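Local coordinates for hypothetical conserved protein TTC0263 (Thermus thermophilus, PDB 2PL2) that is of unknown function but belongs to the tetratricopeptide repeat proteins, all-helical scaffolds that commonly mediate protein-protein interactions, at residues G165-D168 with E169-Q173. Residues are numbered along the deposited sequence; the frame is centred on the assembly and turned at random.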
ATOM      1  N   GLY A 165     -19.820  -4.583  14.231  1.00 50.31           N
ATOM      2  CA  GLY A 165     -20.450  -5.875  14.421  1.00 50.26           C
ATOM      3  C   GLY A 165     -21.787  -5.982  13.713  1.00 50.54           C
ATOM      4  O   GLY A 165     -22.514  -6.962  13.904  1.00 51.14           O
ATOM      5  N   ARG A 166     -22.120  -4.969  12.911  1.00 49.38           N
ATOM      6  CA  ARG A 166     -23.370  -4.968  12.153  1.00 48.14           C
ATOM      7  C   ARG A 166     -23.138  -5.662  10.810  1.00 46.08           C
ATOM      8  O   ARG A 166     -23.181  -5.033   9.755  1.00 45.82           O
ATOM      9  CB  ARG A 166     -23.842  -3.539  11.906  1.00 50.17           C
ATOM     10  CG  ARG A 166     -24.145  -2.727  13.158  1.00 52.00           C
ATOM     11  CD  ARG A 166     -24.684  -1.362  12.751  1.00 54.79           C
ATOM     12  NE  ARG A 166     -24.996  -0.501  13.882  1.00 56.45           N
ATOM     13  CZ  ARG A 166     -25.583   0.686  13.765  1.00 57.62           C
ATOM     14  NH1 ARG A 166     -25.915   1.141  12.566  1.00 55.94           N
ATOM     15  NH2 ARG A 166     -25.838   1.417  14.843  1.00 58.47           N
ATOM     16  N   LEU A 167     -22.888  -6.964  10.870  1.00 43.22           N
ATOM     17  CA  LEU A 167     -22.627  -7.771   9.686  1.00 40.63           C
ATOM     18  C   LEU A 167     -23.717  -7.699   8.609  1.00 38.40           C
ATOM     19  O   LEU A 167     -23.432  -7.433   7.432  1.00 36.13           O
ATOM     20  CB  LEU A 167     -22.402  -9.225  10.113  1.00 41.34           C
ATOM     21  CG  LEU A 167     -21.068  -9.862   9.728  1.00 41.64           C
ATOM     22  CD1 LEU A 167     -20.852 -11.116  10.547  1.00 41.90           C
ATOM     23  CD2 LEU A 167     -21.061 -10.164   8.233  1.00 40.85           C
ATOM     24  N   ASP A 168     -24.965  -7.931   8.997  1.00 36.74           N
ATOM     25  CA  ASP A 168     -26.041  -7.886   8.023  1.00 37.44           C
ATOM     26  C   ASP A 168     -26.080  -6.557   7.293  1.00 36.91           C
ATOM     27  O   ASP A 168     -26.298  -6.515   6.086  1.00 36.44           O
ATOM     28  CB  ASP A 168     -27.385  -8.160   8.698  1.00 37.05           C
ATOM     29  CG  ASP A 168     -27.511  -9.595   9.159  1.00 37.96           C
ATOM     30  OD1 ASP A 168     -27.092 -10.493   8.394  1.00 37.83           O
ATOM     31  OD2 ASP A 168     -28.027  -9.831  10.272  1.00 37.88           O
ATOM     32  N   GLU A 169     -25.856  -5.479   8.038  1.00 36.92           N
ATOM     33  CA  GLU A 169     -25.864  -4.126   7.487  1.00 36.23           C
ATOM     34  C   GLU A 169     -24.643  -3.866   6.604  1.00 34.13           C
ATOM     35  O   GLU A 169     -24.719  -3.138   5.614  1.00 32.74           O
ATOM     36  CB  GLU A 169     -25.932  -3.106   8.630  1.00 41.34           C
ATOM     37  CG  GLU A 169     -27.310  -3.038   9.310  1.00 45.67           C
ATOM     38  CD  GLU A 169     -27.310  -2.261  10.624  1.00 48.40           C
ATOM     39  OE1 GLU A 169     -26.806  -2.804  11.630  1.00 49.26           O
ATOM     40  OE2 GLU A 169     -27.812  -1.113  10.649  1.00 50.11           O
ATOM     41  N   ALA A 170     -23.516  -4.473   6.957  1.00 32.50           N
ATOM     42  CA  ALA A 170     -22.302  -4.317   6.159  1.00 32.02           C
ATOM     43  C   ALA A 170     -22.557  -4.974   4.800  1.00 31.09           C
ATOM     44  O   ALA A 170     -22.330  -4.375   3.742  1.00 32.01           O
ATOM     45  CB  ALA A 170     -21.113  -4.990   6.861  1.00 31.47           C
ATOM     46  N   LEU A 171     -23.050  -6.209   4.840  1.00 28.98           N
ATOM     47  CA  LEU A 171     -23.351  -6.939   3.620  1.00 27.36           C
ATOM     48  C   LEU A 171     -24.327  -6.141   2.753  1.00 26.30           C
ATOM     49  O   LEU A 171     -24.173  -6.081   1.535  1.00 26.00           O
ATOM     50  CB  LEU A 171     -23.940  -8.312   3.972  1.00 27.82           C
ATOM     51  CG  LEU A 171     -23.013  -9.216   4.796  1.00 25.88           C
ATOM     52  CD1 LEU A 171     -23.775 -10.409   5.303  1.00 27.66           C
ATOM     53  CD2 LEU A 171     -21.834  -9.656   3.952  1.00 23.26           C
ATOM     54  N   ALA A 172     -25.320  -5.515   3.383  1.00 24.00           N
ATOM     55  CA  ALA A 172     -26.302  -4.720   2.644  1.00 23.29           C
ATOM     56  C   ALA A 172     -25.662  -3.554   1.912  1.00 23.06           C
ATOM     57  O   ALA A 172     -26.071  -3.211   0.798  1.00 23.91           O
ATOM     58  CB  ALA A 172     -27.394  -4.208   3.588  1.00 23.45           C
ATOM     59  N   GLN A 173     -24.660  -2.939   2.532  1.00 23.68           N
ATOM     60  CA  GLN A 173     -23.973  -1.809   1.907  1.00 23.57           C
ATOM     61  C   GLN A 173     -23.092  -2.252   0.734  1.00 23.47           C
ATOM     62  O   GLN A 173     -22.925  -1.505  -0.248  1.00 23.77           O
ATOM     63  CB  GLN A 173     -23.139  -1.046   2.945  1.00 23.84           C
ATOM     64  CG  GLN A 173     -23.986  -0.227   3.936  1.00 20.78           C
ATOM     65  CD  GLN A 173     -24.655   0.948   3.268  1.00 21.60           C
ATOM     66  OE1 GLN A 173     -24.314   1.316   2.146  1.00 20.44           O
ATOM     67  NE2 GLN A 173     -25.606   1.556   3.954  1.00 24.79           N
TER
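Arg166 NH1 is gripped by two carboxylates: Glu169 OE2 lies 3.5 Å from it in a rather long salt bridge, and Glu138 forms a second one from elsewhere in the same chain. The guanidinium and the Glu169 carboxylate lie nearly parallel (planes 9° apart) but in offset planes, so OE2 approaches the guanidinium obliquely. Arginine suits the place because its chain, extended from CG to NE, carries the charge past the side of Glu169, whose CG stands beside its own backbone N (chi1 -73°) and whose carboxylate reaches back to the N-cap residue. A glutamate in the first turn probably also interacts favourably with the helix dipole.

The backbone opens the helix here. Ala170 N donates to Arg166 O at 2.9 Å, and Leu171 N to Leu167 O, also at 2.9 Å, in an almost straight bond (N-H...O 177°). Ala172 N follows with Asp168 O at 3.0 Å. One turn apart, the leucines meet through Leu167 CD2 and Leu171 CD1 at 4.0 Å, and Leu171 continues onto Tyr191, Ala194 and Leu195 of helix 185-195. The small Ala170 is buried and lets Tyr161 of helix 151-164 come close. Gly165, with positive phi, ends that preceding helix, and Arg166 centres an inverse gamma turn, so chain reversal and helix start are compressed into two residues, the tight turn between successive helices that is typical of tetratricopeptide repeat folds.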